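Local coordinates for hypothetical membrane spanning protein (Thermus thermophilus, PDB 2VPZ), which is probably the membrane-embedded, quinone-binding subunit of a polysulfide reductase complex, a member of the NrfD family, at residues Ser82-Pro85 with Ile89-Gly92; Ala164-Ser169 with Leu226-Gly231. One frame throughout, in Å; residues are numbered along the deposited sequence.

From the N terminus, the chain passes through helices 16-41 and 46-65 and then runs in a loop to residues 82-85. Contact 1 folds the end of this loop back onto the first turns of helix 88-107, closing a short loop of three intervening residues. The chain then goes on through helices 117-136 and 148-166. Contact 2 opens at the end of helix 148-166 and closes, after 56 intervening residues, at the start of helix 227-245. The two contacts follow in series and neither nest nor cross. The centres of contacts 1 and 2 are about 34 Å apart, on opposite sides of the chain's centre. Contact 1 is local, whereas contact 2 ties together two predicted transmembrane helices far apart in the sequence.

Contact 1 of 2, residues Ser82-Pro85 with Ile89-Gly92; sequences SFHP and IWWG
Trp90 lays one face of its indole against the backbone of residues 82-85 and buries more surface here than any other residue. His84 N, Phe83 C and Pro85 N all lie over this face, offset toward its rim, with His84 N 3.5 Å from Trp90 CE2. The first torsion of Trp90 is fully extended, swinging the indole out from the helix toward the loop. There NE1 donates to Ser82 O at 3.0 Å, with a bent N-H...O angle of 142°. The donor stands well above the carbonyl plane. His84 CB makes a CH-pi contact 4.2 Å from the centroid of the five-membered ring of Trp90. The imidazole turns its edge to the same indole in an offset edge-to-face pair, planes at 88°. Phe83 adds an oblique aromatic contact, CD1 to Trp90 CH2 at 3.8 Å.

Pro85 is held through its carbonyl. Its O accepts a bond from Trp91 NE1 at 2.6 Å, in the plane of that indole and fairly straight at 163°. One face of the Trp91 ring also carries Trp90 CZ3 over its centre.

A second protein chain packs on Ser82, His84 and Trp90, so the turn lies at a subunit interface. The Trp91 side chain is about 5 Å from that of Tyr130, which binds quinone in another structure of this protein. Two loop carbonyls, Ser82 O and Pro85 O, each gain an indole donor, which probably restrains the rotation of both rings.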
loop_
_atom_site.group_PDB
_atom_site.type_symbol
_atom_site.label_atom_id
_atom_site.label_comp_id
_atom_site.label_asym_id
_atom_site.label_seq_id
_atom_site.Cartn_x
_atom_site.Cartn_y
_atom_site.Cartn_z
ATOM N N SER C 82 -7.814 -14.829 40.888
ATOM C CA SER C 82 -8.290 -14.978 39.522
ATOM C C SER C 82 -7.558 -16.108 38.781
ATOM O O SER C 82 -6.580 -16.681 39.273
ATOM C CB SER C 82 -8.200 -13.643 38.756
ATOM O OG SER C 82 -6.867 -13.316 38.428
ATOM N N PHE C 83 -8.048 -16.404 37.579
ATOM C CA PHE C 83 -7.521 -17.471 36.737
ATOM C C PHE C 83 -7.022 -16.926 35.368
ATOM O O PHE C 83 -7.844 -16.617 34.506
ATOM C CB PHE C 83 -8.657 -18.494 36.564
ATOM C CG PHE C 83 -8.267 -19.738 35.828
ATOM C CD1 PHE C 83 -7.274 -20.574 36.327
ATOM C CD2 PHE C 83 -8.899 -20.078 34.632
ATOM C CE1 PHE C 83 -6.903 -21.744 35.643
ATOM C CE2 PHE C 83 -8.540 -21.246 33.929
ATOM C CZ PHE C 83 -7.540 -22.078 34.437
ATOM N N HIS C 84 -5.705 -16.797 35.182
ATOM C CA HIS C 84 -5.134 -16.332 33.921
ATOM C C HIS C 84 -4.073 -17.296 33.391
ATOM O O HIS C 84 -2.866 -17.015 33.434
ATOM C CB HIS C 84 -4.684 -14.851 34.098
ATOM C CG HIS C 84 -5.764 -13.904 34.439
ATOM N ND1 HIS C 84 -6.716 -13.540 33.543
ATOM C CD2 HIS C 84 -6.129 -13.370 35.606
ATOM C CE1 HIS C 84 -7.641 -12.831 34.134
ATOM N NE2 HIS C 84 -7.306 -12.707 35.402
ATOM N N PRO C 85 -4.539 -18.468 32.862
ATOM C CA PRO C 85 -3.695 -19.528 32.296
ATOM C C PRO C 85 -2.778 -19.164 31.106
ATOM O O PRO C 85 -1.787 -19.853 30.859
ATOM C CB PRO C 85 -4.677 -20.654 31.950
ATOM C CG PRO C 85 -5.969 -19.928 31.650
ATOM C CD PRO C 85 -5.963 -18.737 32.612
ATOM N N ILE C 89 3.523 -14.801 34.008
ATOM C CA ILE C 89 3.685 -14.241 35.353
ATOM C C ILE C 89 2.631 -14.797 36.319
ATOM O O ILE C 89 2.869 -14.899 37.518
ATOM C CB ILE C 89 3.648 -12.667 35.378
ATOM C CG1 ILE C 89 4.762 -12.089 34.506
ATOM C CG2 ILE C 89 3.794 -12.149 36.847
ATOM C CD1 ILE C 89 6.131 -11.968 35.210
ATOM N N TRP C 90 1.465 -15.157 35.794
ATOM C CA TRP C 90 0.430 -15.747 36.633
ATOM C C TRP C 90 0.910 -17.178 37.020
ATOM O O TRP C 90 0.858 -17.562 38.201
ATOM C CB TRP C 90 -0.910 -15.771 35.900
ATOM C CG TRP C 90 -2.018 -16.334 36.712
ATOM C CD1 TRP C 90 -2.868 -15.665 37.570
ATOM C CD2 TRP C 90 -2.412 -17.712 36.766
ATOM N NE1 TRP C 90 -3.757 -16.552 38.141
ATOM C CE2 TRP C 90 -3.500 -17.810 37.670
ATOM C CE3 TRP C 90 -1.942 -18.884 36.142
ATOM C CZ2 TRP C 90 -4.139 -19.042 37.956
ATOM C CZ3 TRP C 90 -2.572 -20.118 36.422
ATOM C CH2 TRP C 90 -3.659 -20.180 37.325
ATOM N N TRP C 91 1.389 -17.951 36.043
ATOM C CA TRP C 91 1.928 -19.289 36.315
ATOM C C TRP C 91 3.034 -19.166 37.386
ATOM O O TRP C 91 2.984 -19.851 38.400
ATOM C CB TRP C 91 2.483 -19.995 35.063
ATOM C CG TRP C 91 1.388 -20.615 34.230
ATOM C CD1 TRP C 91 0.717 -20.028 33.191
ATOM C CD2 TRP C 91 0.735 -21.903 34.438
ATOM N NE1 TRP C 91 -0.295 -20.849 32.750
ATOM C CE2 TRP C 91 -0.314 -22.001 33.490
ATOM C CE3 TRP C 91 0.933 -22.975 35.339
ATOM C CZ2 TRP C 91 -1.170 -23.133 33.401
ATOM C CZ3 TRP C 91 0.078 -24.115 35.255
ATOM C CH2 TRP C 91 -0.960 -24.171 34.285
ATOM N N GLY C 92 3.986 -18.258 37.171
ATOM C CA GLY C 92 5.054 -18.053 38.129
ATOM C C GLY C 92 4.661 -17.748 39.571
ATOM O O GLY C 92 5.326 -18.191 40.520
#

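Contact 2 of 2, residues Ala164-Ser169 with Leu226-Gly231; sequences AALLKS and LAPWAG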
loop_
_atom_site.group_PDB
_atom_site.type_symbol
_atom_site.label_atom_id
_atom_site.label_comp_id
_atom_site.label_asym_id
_atom_site.label_seq_id
_atom_site.Cartn_x
_atom_site.Cartn_y
_atom_site.Cartn_z
ATOM N N ALA C 164 25.047 -25.753 45.385
ATOM C CA ALA C 164 25.137 -27.066 46.039
ATOM C C ALA C 164 26.594 -27.533 46.160
ATOM O O ALA C 164 26.982 -28.105 47.184
ATOM C CB ALA C 164 24.305 -28.129 45.244
ATOM N N ALA C 165 27.400 -27.285 45.123
ATOM C CA ALA C 165 28.825 -27.659 45.101
ATOM C C ALA C 165 29.727 -26.767 45.981
ATOM O O ALA C 165 30.804 -27.195 46.408
ATOM C CB ALA C 165 29.365 -27.682 43.652
ATOM N N LEU C 166 29.309 -25.525 46.242
ATOM C CA LEU C 166 30.075 -24.621 47.108
ATOM C C LEU C 166 29.821 -25.091 48.586
ATOM O O LEU C 166 30.736 -25.071 49.424
ATOM C CB LEU C 166 29.700 -23.132 46.856
ATOM C CG LEU C 166 30.206 -22.511 45.520
ATOM C CD1 LEU C 166 29.683 -21.069 45.333
ATOM C CD2 LEU C 166 31.744 -22.534 45.481
ATOM N N LEU C 167 28.595 -25.556 48.847
ATOM C CA LEU C 167 28.159 -26.107 50.136
ATOM C C LEU C 167 28.730 -27.566 50.303
ATOM O O LEU C 167 28.364 -28.310 51.221
ATOM C CB LEU C 167 26.609 -26.081 50.260
ATOM C CG LEU C 167 25.905 -24.724 50.011
ATOM C CD1 LEU C 167 24.411 -24.795 50.376
ATOM C CD2 LEU C 167 26.591 -23.607 50.820
ATOM N N LYS C 168 29.636 -27.940 49.393
ATOM C CA LYS C 168 30.328 -29.240 49.364
ATOM C C LYS C 168 29.519 -30.554 49.205
ATOM O O LYS C 168 29.989 -31.627 49.602
ATOM C CB LYS C 168 31.318 -29.339 50.555
ATOM C CG LYS C 168 32.519 -28.341 50.548
ATOM C CD LYS C 168 33.514 -28.532 49.377
ATOM C CE LYS C 168 34.495 -27.348 49.268
ATOM N NZ LYS C 168 35.010 -27.121 47.877
ATOM N N SER C 169 28.304 -30.483 48.653
ATOM C CA SER C 169 27.518 -31.704 48.408
ATOM C C SER C 169 28.297 -32.428 47.268
ATOM O O SER C 169 28.561 -31.827 46.209
ATOM C CB SER C 169 26.056 -31.379 48.002
ATOM O OG SER C 169 25.371 -30.699 49.032
ATOM N N LEU C 226 37.346 -23.428 41.443
ATOM C CA LEU C 226 37.043 -22.201 40.622
ATOM C C LEU C 226 35.751 -22.549 39.872
ATOM O O LEU C 226 34.910 -21.690 39.572
ATOM C CB LEU C 226 38.068 -21.840 39.514
ATOM C CG LEU C 226 39.570 -21.583 39.635
ATOM C CD1 LEU C 226 40.214 -21.439 38.234
ATOM C CD2 LEU C 226 39.851 -20.335 40.514
ATOM N N ALA C 227 35.641 -23.831 39.523
ATOM C CA ALA C 227 34.514 -24.396 38.775
ATOM C C ALA C 227 33.089 -23.894 39.202
ATOM O O ALA C 227 32.309 -23.602 38.289
ATOM C CB ALA C 227 34.621 -25.933 38.711
ATOM N N PRO C 228 32.701 -23.896 40.525
ATOM C CA PRO C 228 31.357 -23.366 40.834
ATOM C C PRO C 228 31.203 -21.817 40.715
ATOM O O PRO C 228 30.113 -21.303 40.414
ATOM C CB PRO C 228 31.085 -23.802 42.272
ATOM C CG PRO C 228 31.822 -25.068 42.419
ATOM C CD PRO C 228 33.126 -24.835 41.577
ATOM N N TRP C 229 32.262 -21.068 41.017
ATOM C CA TRP C 229 32.181 -19.606 40.917
ATOM C C TRP C 229 31.993 -19.211 39.462
ATOM O O TRP C 229 31.051 -18.494 39.118
ATOM C CB TRP C 229 33.401 -18.910 41.547
ATOM C CG TRP C 229 33.347 -18.958 43.057
ATOM C CD1 TRP C 229 34.112 -19.741 43.895
ATOM C CD2 TRP C 229 32.403 -18.277 43.912
ATOM N NE1 TRP C 229 33.690 -19.586 45.195
ATOM C CE2 TRP C 229 32.649 -18.700 45.238
ATOM C CE3 TRP C 229 31.365 -17.356 43.681
ATOM C CZ2 TRP C 229 31.894 -18.221 46.345
ATOM C CZ3 TRP C 229 30.605 -16.873 44.780
ATOM C CH2 TRP C 229 30.883 -17.316 46.092
ATOM N N ALA C 230 32.877 -19.709 38.610
ATOM C CA ALA C 230 32.841 -19.458 37.174
ATOM C C ALA C 230 31.483 -19.833 36.532
ATOM O O ALA C 230 30.954 -19.072 35.716
ATOM C CB ALA C 230 34.010 -20.212 36.455
ATOM N N GLY C 231 30.927 -20.985 36.909
ATOM C CA GLY C 231 29.636 -21.449 36.422
ATOM C C GLY C 231 28.464 -20.600 36.887
ATOM O O GLY C 231 27.506 -20.362 36.130
#
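Leu166 reaches from the end of helix 148-166 to Pro228 and Trp229 in the first turn of helix 227-245. The contact across the two segments is wholly apolar.

The aliphatic part centres on Pro228. Leu166 CD2 lies 3.5 Å from Pro228 CB, and Leu166 CG sits almost as near the same atom. The preceding residue, Ala165, meets Pro228 CG through its CB at 3.8 Å. The proline ring is thus touched by two successive residues.

The aromatic part is a CH-pi contact. Leu166 CD1 stands over one face of the Trp229 indole, 3.8 Å from the centroid of the six-membered ring and 15° off its normal. The other methyl, CD2, covers the pyrrole side of this face, 3.5 Å from Trp229 NE1. With CG anti to the carbonyl carbon (chi1 -72°), the leucine fork spans both partners. Were Leu166 replaced by alanine, both methyls would go, and the Trp229 face is likely to lose their cover while a gap opens beside Pro228.

The backbone closes helix 148-166 just here. Lys168, with positive phi, is the C-prime residue of a Schellman motif. Ser169 N bonds to Ala164 O at 3.1 Å, and Lys168 N bonds weakly to Ala165 O. Away from the annotated quinone-binding residues, the arrangement is one of helix-end packing in a multi-helix membrane protein: the C-terminal end of one predicted transmembrane helix meets the proline-containing first turn of another.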